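PDB 5W4N: transcriptional regulator from Streptococcus dysgalactiae, which acts as the receptor for SHP pheromones in quorum sensing and probably binds DNA to regulate transcription. Local coordinates for residues T8-R13 with Q32-E37; I155-L160 with I193-Y198; D25-K30 with S45-N50. The protein carries 1 engineered substitution. All coordinates share one frame; numbering follows the deposited sequence.

Contact 1: T8-R13 with Q32-E37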
loop_
_atom_site.group_PDB
_atom_site.type_symbol
_atom_site.label_atom_id
_atom_site.label_comp_id
_atom_site.label_asym_id
_atom_site.label_seq_id
_atom_site.Cartn_x
_atom_site.Cartn_y
_atom_site.Cartn_z
ATOM N N THR A 8 6.607 -7.482 20.068
ATOM C CA THR A 8 6.239 -6.514 19.041
ATOM C C THR A 8 5.403 -5.383 19.625
ATOM O O THR A 8 5.635 -4.208 19.315
ATOM C CB THR A 8 5.484 -7.209 17.906
ATOM O OG1 THR A 8 6.389 -8.040 17.166
ATOM C CG2 THR A 8 4.857 -6.184 16.964
ATOM N N LEU A 9 4.439 -5.714 20.487
ATOM C CA LEU A 9 3.571 -4.681 21.041
ATOM C C LEU A 9 4.332 -3.748 21.973
ATOM O O LEU A 9 4.032 -2.548 22.035
ATOM C CB LEU A 9 2.386 -5.317 21.764
ATOM C CG LEU A 9 1.078 -5.241 20.978
ATOM C CD1 LEU A 9 0.562 -3.810 20.952
ATOM C CD2 LEU A 9 1.281 -5.765 19.565
ATOM N N ARG A 10 5.317 -4.271 22.707
ATOM C CA ARG A 10 6.071 -3.414 23.617
ATOM C C ARG A 10 6.905 -2.397 22.844
ATOM O O ARG A 10 6.890 -1.202 23.160
ATOM C CB ARG A 10 6.964 -4.250 24.535
ATOM C CG ARG A 10 7.893 -3.392 25.397
ATOM C CD ARG A 10 8.577 -4.186 26.497
ATOM N NE ARG A 10 7.703 -4.401 27.647
ATOM C CZ ARG A 10 8.117 -4.876 28.816
ATOM N NH1 ARG A 10 9.396 -5.180 28.991
ATOM N NH2 ARG A 10 7.256 -5.045 29.810
ATOM N N ARG A 11 7.635 -2.849 21.820
ATOM C CA ARG A 11 8.439 -1.913 21.038
ATOM C C ARG A 11 7.562 -0.936 20.268
ATOM O O ARG A 11 7.959 0.216 20.057
ATOM C CB ARG A 11 9.376 -2.671 20.093
ATOM C CG ARG A 11 8.716 -3.323 18.888
ATOM C CD ARG A 11 9.766 -3.760 17.871
ATOM N NE ARG A 11 9.178 -4.277 16.637
ATOM C CZ ARG A 11 8.981 -5.569 16.389
ATOM N NH1 ARG A 11 8.442 -5.950 15.239
ATOM N NH2 ARG A 11 9.321 -6.479 17.291
ATOM N N LEU A 12 6.365 -1.363 19.858
ATOM C CA LEU A 12 5.433 -0.437 19.226
ATOM C C LEU A 12 4.933 0.599 20.225
ATOM O O LEU A 12 4.862 1.792 19.910
ATOM C CB LEU A 12 4.266 -1.207 18.614
ATOM C CG LEU A 12 4.526 -1.922 17.285
ATOM C CD1 LEU A 12 3.324 -2.770 16.889
ATOM C CD2 LEU A 12 4.870 -0.921 16.193
ATOM N N ARG A 13 4.587 0.162 21.438
ATOM C CA ARG A 13 4.169 1.103 22.471
ATOM C C ARG A 13 5.324 2.002 22.897
ATOM O O ARG A 13 5.130 3.201 23.131
ATOM C CB ARG A 13 3.601 0.344 23.670
ATOM C CG ARG A 13 3.121 1.239 24.802
ATOM C CD ARG A 13 2.835 0.443 26.068
ATOM N NE ARG A 13 3.939 -0.439 26.433
ATOM C CZ ARG A 13 5.038 -0.036 27.061
ATOM N NH1 ARG A 13 5.182 1.238 27.396
ATOM N NH2 ARG A 13 5.995 -0.907 27.353
ATOM N N GLN A 32 -1.812 -6.799 33.146
ATOM C CA GLN A 32 -1.908 -7.810 32.098
ATOM C C GLN A 32 -1.245 -7.345 30.807
ATOM O O GLN A 32 -0.705 -8.170 30.059
ATOM C CB GLN A 32 -3.368 -8.183 31.843
ATOM C CG GLN A 32 -3.526 -9.442 31.003
ATOM C CD GLN A 32 -4.958 -9.928 30.929
ATOM O OE1 GLN A 32 -5.853 -9.366 31.559
ATOM N NE2 GLN A 32 -5.182 -10.983 30.154
ATOM N N ILE A 33 -1.281 -6.041 30.522
ATOM C CA ILE A 33 -0.522 -5.511 29.393
ATOM C C ILE A 33 0.960 -5.800 29.584
ATOM O O ILE A 33 1.660 -6.212 28.649
ATOM C CB ILE A 33 -0.782 -4.004 29.224
ATOM C CG1 ILE A 33 -2.272 -3.734 29.006
ATOM C CG2 ILE A 33 0.042 -3.445 28.071
ATOM C CD1 ILE A 33 -2.590 -2.284 28.718
ATOM N N SER A 34 1.455 -5.596 30.807
ATOM C CA SER A 34 2.849 -5.898 31.114
ATOM C C SER A 34 3.153 -7.376 30.896
ATOM O O SER A 34 4.105 -7.727 30.191
ATOM C CB SER A 34 3.164 -5.489 32.554
ATOM O OG SER A 34 4.404 -6.027 32.980
ATOM N N ARG A 35 2.346 -8.258 31.493
ATOM C CA ARG A 35 2.573 -9.692 31.347
ATOM C C ARG A 35 2.474 -10.136 29.893
ATOM O O ARG A 35 3.195 -11.048 29.474
ATOM C CB ARG A 35 1.580 -10.470 32.209
ATOM C CG ARG A 35 1.988 -10.590 33.670
ATOM C CD ARG A 35 0.985 -11.413 34.464
ATOM N NE ARG A 35 0.042 -10.568 35.191
ATOM C CZ ARG A 35 -1.231 -10.401 34.852
ATOM N NH1 ARG A 35 -1.726 -11.024 33.791
ATOM N NH2 ARG A 35 -2.013 -9.611 35.575
ATOM N N PHE A 36 1.593 -9.507 29.112
ATOM C CA PHE A 36 1.481 -9.848 27.696
ATOM C C PHE A 36 2.743 -9.454 26.936
ATOM O O PHE A 36 3.290 -10.251 26.165
ATOM C CB PHE A 36 0.250 -9.173 27.090
ATOM C CG PHE A 36 0.191 -9.253 25.590
ATOM C CD1 PHE A 36 -0.208 -10.421 24.962
ATOM C CD2 PHE A 36 0.537 -8.161 24.808
ATOM C CE1 PHE A 36 -0.263 -10.499 23.582
ATOM C CE2 PHE A 36 0.485 -8.234 23.427
ATOM C CZ PHE A 36 0.084 -9.404 22.815
ATOM N N GLU A 37 3.217 -8.221 27.142
ATOM C CA GLU A 37 4.448 -7.783 26.493
ATOM C C GLU A 37 5.629 -8.659 26.890
ATOM O O GLU A 37 6.531 -8.892 26.077
ATOM C CB GLU A 37 4.732 -6.320 26.836
ATOM C CG GLU A 37 3.729 -5.339 26.251
ATOM C CD GLU A 37 4.048 -3.899 26.601
ATOM O OE1 GLU A 37 4.939 -3.671 27.448
ATOM O OE2 GLU A 37 3.406 -2.992 26.032
HETATM O O HOH W 1 4.829 -3.215 30.045
#
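R10 and E37 mark the point where the two helical segments come nearest, their CA atoms 5.5 Å apart. The axes of 8-13 and 32-37 approach to 9.6 Å, and their N-to-C directions differ by 117°, so the helices lean well past perpendicular. E37 sits at the end of its helix, and its buried carboxylate is held by two arginines spaced three residues apart on 8-13.

R13 grips it side-on: NE reaches OE2 at 2.6 Å through the syn lone pair, while NH2 reaches OE1 at 3.0 Å. The bend at its third torsion (chi3 50°) turns the guanidinium until it is nearly coplanar with the carboxylate, which suits a two-point grip. R10 comes in differently. Its guanidinium plane stands at 85° to the carboxylate, and NE gives an almost straight bond to OE1, 2.9 Å long, arriving from above the carboxylate plane. OE1 thus accepts from both arginines. A water adds a third link, donating to E37 OE1 at 2.6 Å and accepting from R10 NH2. Two cations around one carboxylate should favour its ionised form. Beside this network L9 CB meets the rim of the F36 ring, 3.9 Å from CE2.

The bridge ties the first helix to the end of helix 30-37, the probable recognition helix; a comparable arginine-glutamate bridge is known in 434 repressor, consistent with an XRE-type helix-turn-helix domain. Around it, R13 also bonds through NH1 to V18 O and packs on I20 and L23 of helix 20-23. L9 reaches L48 and L52 of helix 45-54 and F62 of helix 59-67, whereas F36 packs against the engineered S45 of the second subunit.

Contact 2: I155-L160 with I193-Y198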
loop_
_atom_site.group_PDB
_atom_site.type_symbol
_atom_site.label_atom_id
_atom_site.label_comp_id
_atom_site.label_asym_id
_atom_site.label_seq_id
_atom_site.Cartn_x
_atom_site.Cartn_y
_atom_site.Cartn_z
ATOM N N ILE A 155 -3.051 -21.273 -17.175
ATOM C CA ILE A 155 -4.507 -21.212 -17.144
ATOM C C ILE A 155 -4.986 -20.769 -18.518
ATOM O O ILE A 155 -4.517 -19.753 -19.044
ATOM C CB ILE A 155 -5.010 -20.252 -16.050
ATOM C CG1 ILE A 155 -4.397 -20.616 -14.695
ATOM C CG2 ILE A 155 -6.529 -20.268 -15.977
ATOM C CD1 ILE A 155 -4.830 -19.708 -13.564
ATOM N N ASN A 156 -5.908 -21.534 -19.100
ATOM C CA ASN A 156 -6.448 -21.181 -20.407
ATOM C C ASN A 156 -7.134 -19.821 -20.340
ATOM O O ASN A 156 -7.604 -19.391 -19.283
ATOM C CB ASN A 156 -7.421 -22.257 -20.896
ATOM C CG ASN A 156 -8.789 -22.153 -20.248
ATOM O OD1 ASN A 156 -9.655 -21.410 -20.711
ATOM N ND2 ASN A 156 -8.993 -22.910 -19.176
ATOM N N TYR A 157 -7.179 -19.137 -21.487
ATOM C CA TYR A 157 -7.606 -17.741 -21.494
ATOM C C TYR A 157 -9.017 -17.580 -20.945
ATOM O O TYR A 157 -9.286 -16.652 -20.172
ATOM C CB TYR A 157 -7.537 -17.153 -22.902
ATOM C CG TYR A 157 -8.291 -15.848 -22.983
ATOM C CD1 TYR A 157 -7.745 -14.681 -22.467
ATOM C CD2 TYR A 157 -9.567 -15.789 -23.530
ATOM C CE1 TYR A 157 -8.436 -13.489 -22.515
ATOM C CE2 TYR A 157 -10.266 -14.601 -23.577
ATOM C CZ TYR A 157 -9.694 -13.454 -23.072
ATOM O OH TYR A 157 -10.386 -12.270 -23.121
ATOM N N ASN A 158 -9.938 -18.461 -21.346
ATOM C CA ASN A 158 -11.332 -18.300 -20.945
ATOM C C ASN A 158 -11.490 -18.412 -19.434
ATOM O O ASN A 158 -12.260 -17.660 -18.827
ATOM C CB ASN A 158 -12.209 -19.327 -21.658
ATOM C CG ASN A 158 -13.688 -19.014 -21.527
ATOM O OD1 ASN A 158 -14.194 -18.079 -22.150
ATOM N ND2 ASN A 158 -14.389 -19.795 -20.712
ATOM N N THR A 159 -10.767 -19.344 -18.808
ATOM C CA THR A 159 -10.798 -19.440 -17.351
ATOM C C THR A 159 -10.108 -18.242 -16.711
ATOM O O THR A 159 -10.587 -17.710 -15.701
ATOM C CB THR A 159 -10.145 -20.747 -16.894
ATOM O OG1 THR A 159 -10.883 -21.858 -17.416
ATOM C CG2 THR A 159 -10.122 -20.839 -15.373
ATOM N N LEU A 160 -8.990 -17.797 -17.290
ATOM C CA LEU A 160 -8.284 -16.636 -16.760
ATOM C C LEU A 160 -9.174 -15.398 -16.760
ATOM O O LEU A 160 -9.188 -14.634 -15.788
ATOM C CB LEU A 160 -7.011 -16.381 -17.568
ATOM C CG LEU A 160 -6.162 -15.179 -17.144
ATOM C CD1 LEU A 160 -5.634 -15.360 -15.729
ATOM C CD2 LEU A 160 -5.021 -14.953 -18.122
ATOM N N ILE A 193 -4.500 -7.111 -22.058
ATOM C CA ILE A 193 -3.544 -7.284 -23.150
ATOM C C ILE A 193 -3.798 -8.599 -23.877
ATOM O O ILE A 193 -3.809 -8.656 -25.113
ATOM C CB ILE A 193 -2.100 -7.214 -22.619
ATOM C CG1 ILE A 193 -1.865 -5.906 -21.862
ATOM C CG2 ILE A 193 -1.106 -7.359 -23.760
ATOM C CD1 ILE A 193 -0.497 -5.808 -21.221
ATOM N N ILE A 194 -4.005 -9.676 -23.117
ATOM C CA ILE A 194 -4.235 -10.985 -23.722
ATOM C C ILE A 194 -5.543 -10.991 -24.504
ATOM O O ILE A 194 -5.629 -11.567 -25.596
ATOM C CB ILE A 194 -4.213 -12.079 -22.641
ATOM C CG1 ILE A 194 -2.878 -12.059 -21.895
ATOM C CG2 ILE A 194 -4.470 -13.444 -23.255
ATOM C CD1 ILE A 194 -2.821 -13.010 -20.721
ATOM N N SER A 195 -6.581 -10.346 -23.961
ATOM C CA SER A 195 -7.864 -10.286 -24.654
ATOM C C SER A 195 -7.748 -9.569 -25.993
ATOM O O SER A 195 -8.451 -9.918 -26.949
ATOM C CB SER A 195 -8.905 -9.592 -23.776
ATOM O OG SER A 195 -8.646 -8.203 -23.677
ATOM N N ILE A 196 -6.870 -8.568 -26.084
ATOM C CA ILE A 196 -6.711 -7.838 -27.338
ATOM C C ILE A 196 -5.942 -8.675 -28.352
ATOM O O ILE A 196 -6.299 -8.721 -29.536
ATOM C CB ILE A 196 -6.023 -6.484 -27.083
ATOM C CG1 ILE A 196 -6.839 -5.651 -26.092
ATOM C CG2 ILE A 196 -5.844 -5.724 -28.387
ATOM C CD1 ILE A 196 -6.069 -4.497 -25.491
ATOM N N ASP A 197 -4.881 -9.354 -27.909
ATOM C CA ASP A 197 -4.090 -10.172 -28.825
ATOM C C ASP A 197 -4.920 -11.309 -29.406
ATOM O O ASP A 197 -4.822 -11.613 -30.602
ATOM C CB ASP A 197 -2.857 -10.722 -28.108
ATOM C CG ASP A 197 -1.885 -9.633 -27.703
ATOM O OD1 ASP A 197 -1.847 -8.586 -28.382
ATOM O OD2 ASP A 197 -1.158 -9.824 -26.705
ATOM N N TYR A 198 -5.746 -11.948 -28.580
ATOM C CA TYR A 198 -6.612 -13.025 -29.042
ATOM C C TYR A 198 -7.880 -12.517 -29.718
ATOM O O TYR A 198 -8.716 -13.336 -30.117
ATOM C CB TYR A 198 -6.978 -13.945 -27.873
ATOM C CG TYR A 198 -5.813 -14.738 -27.320
ATOM C CD1 TYR A 198 -4.610 -14.820 -28.011
ATOM C CD2 TYR A 198 -5.918 -15.409 -26.108
ATOM C CE1 TYR A 198 -3.543 -15.544 -27.508
ATOM C CE2 TYR A 198 -4.857 -16.137 -25.599
ATOM C CZ TYR A 198 -3.674 -16.200 -26.303
ATOM O OH TYR A 198 -2.615 -16.922 -25.801
#
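Y157 presents a ring face to the edge of Y198, forming an offset edge-to-face pair with planes at 82° and centroids 5.8 Å apart. The two side chains run past each other in opposite directions, so Y198 CD2 lies 3.9 Å from Y157 CG, near the root of the ring. Y198 CE2 is equally far from Y157 CB, which sits in the plane of the Y198 ring at its edge.

With CG anti to the backbone N (chi1 166°), Y157 extends across to helix 179-197. The methyl CG2 of I194 approaches obliquely, 3.6 Å from Y157 CD1. Farther out, the phenol oxygen OH of Y157 lies against the CB of S195, 3.1 Å away. The polar ends do not pair here: Y157 OH bonds to H203 ND1, and S195 OG to L192 O and S204 OG. At the other end of the patch L160 and I194 meet at about a right angle through their methyls, CD2 to CD1 at 3.9 Å. The start of helix 157-170 is secured by N156 at the N-cap, whose OD1 accepts from T159 N at 3.0 Å.

The first turn of helix 157-170 meeting the end of the next helix, 179-197, is consistent with the TPR-like helical repeats expected for the Rgg C-terminal domain.

Contact 3: D25-K30 with S45-N50. Engineered in segment 45-50: S45 (natural residue Cys).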
loop_
_atom_site.group_PDB
_atom_site.type_symbol
_atom_site.label_atom_id
_atom_site.label_comp_id
_atom_site.label_asym_id
_atom_site.label_seq_id
_atom_site.Cartn_x
_atom_site.Cartn_y
_atom_site.Cartn_z
ATOM N N ASP A 25 -7.912 -0.056 30.407
ATOM C CA ASP A 25 -9.279 0.370 30.667
ATOM C C ASP A 25 -9.935 -0.703 31.528
ATOM O O ASP A 25 -9.261 -1.579 32.079
ATOM C CB ASP A 25 -10.035 0.636 29.357
ATOM C CG ASP A 25 -9.917 -0.506 28.362
ATOM O OD1 ASP A 25 -9.547 -1.628 28.765
ATOM O OD2 ASP A 25 -10.190 -0.275 27.166
ATOM N N GLU A 26 -11.262 -0.649 31.640
ATOM C CA GLU A 26 -11.962 -1.673 32.404
ATOM C C GLU A 26 -12.002 -3.015 31.685
ATOM O O GLU A 26 -12.465 -3.999 32.273
ATOM C CB GLU A 26 -13.381 -1.209 32.738
ATOM C CG GLU A 26 -14.294 -1.027 31.539
ATOM C CD GLU A 26 -15.706 -0.650 31.946
ATOM O OE1 GLU A 26 -15.894 -0.208 33.100
ATOM O OE2 GLU A 26 -16.627 -0.794 31.115
ATOM N N HIS A 27 -11.525 -3.082 30.441
ATOM C CA HIS A 27 -11.422 -4.343 29.720
ATOM C C HIS A 27 -10.092 -5.051 29.941
ATOM O O HIS A 27 -10.024 -6.275 29.779
ATOM C CB HIS A 27 -11.612 -4.114 28.216
ATOM C CG HIS A 27 -13.045 -4.053 27.788
ATOM N ND1 HIS A 27 -13.708 -2.863 27.576
ATOM C CD2 HIS A 27 -13.940 -5.034 27.526
ATOM C CE1 HIS A 27 -14.951 -3.114 27.204
ATOM N NE2 HIS A 27 -15.117 -4.424 27.166
ATOM N N LEU A 28 -9.042 -4.319 30.309
ATOM C CA LEU A 28 -7.701 -4.894 30.377
ATOM C C LEU A 28 -6.863 -4.057 31.331
ATOM O O LEU A 28 -6.665 -2.862 31.093
ATOM C CB LEU A 28 -7.077 -4.938 28.979
ATOM C CG LEU A 28 -5.628 -5.376 28.774
ATOM C CD1 LEU A 28 -5.467 -6.853 29.083
ATOM C CD2 LEU A 28 -5.210 -5.086 27.340
ATOM N N SER A 29 -6.380 -4.676 32.405
ATOM C CA SER A 29 -5.614 -3.961 33.415
ATOM C C SER A 29 -4.184 -3.720 32.941
ATOM O O SER A 29 -3.680 -4.385 32.032
ATOM C CB SER A 29 -5.603 -4.736 34.734
ATOM O OG SER A 29 -4.806 -5.902 34.632
ATOM N N LYS A 30 -3.526 -2.747 33.578
ATOM C CA LYS A 30 -2.160 -2.401 33.197
ATOM C C LYS A 30 -1.191 -3.545 33.470
ATOM O O LYS A 30 -0.183 -3.683 32.768
ATOM C CB LYS A 30 -1.710 -1.137 33.934
ATOM C CG LYS A 30 -1.535 -1.319 35.436
ATOM C CD LYS A 30 -1.258 0.005 36.128
ATOM C CE LYS A 30 0.169 0.082 36.646
ATOM N NZ LYS A 30 0.480 1.442 37.175
ATOM N N SER A 45 -8.152 -11.418 21.104
ATOM C CA SER A 45 -7.858 -10.801 19.814
ATOM C C SER A 45 -8.414 -9.384 19.737
ATOM O O SER A 45 -7.761 -8.481 19.200
ATOM C CB SER A 45 -8.417 -11.663 18.683
ATOM O OG SER A 45 -9.811 -11.860 18.832
ATOM N N SER A 46 -9.617 -9.165 20.274
ATOM C CA SER A 46 -10.184 -7.820 20.270
ATOM C C SER A 46 -9.385 -6.874 21.158
ATOM O O SER A 46 -9.331 -5.670 20.885
ATOM C CB SER A 46 -11.647 -7.860 20.713
ATOM O OG SER A 46 -11.754 -8.155 22.093
ATOM N N ARG A 47 -8.762 -7.391 22.222
ATOM C CA ARG A 47 -7.900 -6.551 23.048
ATOM C C ARG A 47 -6.659 -6.112 22.280
ATOM O O ARG A 47 -6.221 -4.962 22.405
ATOM C CB ARG A 47 -7.504 -7.291 24.326
ATOM C CG ARG A 47 -8.625 -7.436 25.346
ATOM C CD ARG A 47 -9.367 -6.126 25.558
ATOM N NE ARG A 47 -10.640 -6.105 24.843
ATOM C CZ ARG A 47 -11.315 -4.998 24.552
ATOM N NH1 ARG A 47 -10.842 -3.814 24.915
ATOM N NH2 ARG A 47 -12.465 -5.076 23.896
ATOM N N LEU A 48 -6.077 -7.014 21.488
ATOM C CA LEU A 48 -4.922 -6.651 20.670
ATOM C C LEU A 48 -5.289 -5.570 19.662
ATOM O O LEU A 48 -4.571 -4.575 19.510
ATOM C CB LEU A 48 -4.374 -7.884 19.953
ATOM C CG LEU A 48 -3.323 -7.571 18.886
ATOM C CD1 LEU A 48 -2.087 -6.966 19.526
ATOM C CD2 LEU A 48 -2.966 -8.806 18.071
ATOM N N LEU A 49 -6.408 -5.754 18.956
ATOM C CA LEU A 49 -6.839 -4.765 17.974
ATOM C C LEU A 49 -7.096 -3.415 18.629
ATOM O O LEU A 49 -6.726 -2.371 18.081
ATOM C CB LEU A 49 -8.094 -5.259 17.254
ATOM C CG LEU A 49 -7.937 -6.560 16.467
ATOM C CD1 LEU A 49 -9.264 -6.980 15.846
ATOM C CD2 LEU A 49 -6.861 -6.409 15.401
ATOM N N ASN A 50 -7.723 -3.418 19.807
ATOM C CA ASN A 50 -7.975 -2.166 20.513
ATOM C C ASN A 50 -6.674 -1.504 20.951
ATOM O O ASN A 50 -6.558 -0.273 20.936
ATOM C CB ASN A 50 -8.884 -2.421 21.715
ATOM C CG ASN A 50 -9.230 -1.152 22.466
ATOM O OD1 ASN A 50 -8.818 -0.965 23.609
ATOM N ND2 ASN A 50 -9.987 -0.270 21.824
#
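The turn of the helix-turn-helix, lying between helix 20-23 and helix 30-37, meets helix 45-54 here, chiefly through H27 and R47. L28 and R47 have the nearest CA atoms, 7.5 Å apart, and the contacts across the gap are made by side chains.

The guanidinium of R47 lies flat on the H27 imidazole, with planes 13° apart and centres separated by 4.2 Å. It is an offset stack: H27 CG stands over the guanidinium face toward its rim, and NH2 lies over the ring face, 3.9 Å from CD2. NH1 approaches the root of the side chain instead, 3.4 Å from H27 CB. R47 achieves this by folding at its second and third torsions (chi2 -47°, chi3 102°), which swings its end beside the loop. The bent chain also brushes L28, whose CB is 4.3 Å from R47 CD.

D25 lies at the guanidinium edge, its OD2 4.2 Å from NH1. That is beyond a salt bridge, though the opposite charges probably attract weakly. N50, one turn along from R47, brings OD1 near D25 OD2.

On another side of helix 45-54, engineered S45 replaces the natural cysteine of an interchain disulfide; it packs on L48 of the second subunit and makes backbone hydrogen bonds with that chain.

D25 and L28 also pair through their backbones, and an Asx turn helps shape the loop: D25 OD1 accepts from H27 N at 3.0 Å, from above the carboxylate plane; a separate weak bond, 3.1 Å, comes to the same OD1 from L28 N.

How the contacts relate
Contacts 1 and 3 belong to one compact unit, the helix-turn-helix region, with centres about 11 Å apart. Their segments alternate along the chain (8-13, 25-30, 32-37, 45-50), which ties helices 3-15, 30-37 and 45-54 and the turn together. They touch directly: L9 CD2 lies 3.6 Å from L48 CD1, and I33 CG1 is equally close to L28 CD2. Both also reach the second subunit. Contact 2 comes later in the chain, in the helical C-terminal domain, across the chain's centre and about 50 Å, centre to centre, from either. This separation matches a probable DNA-binding end and a distinct repeat domain in one regulator.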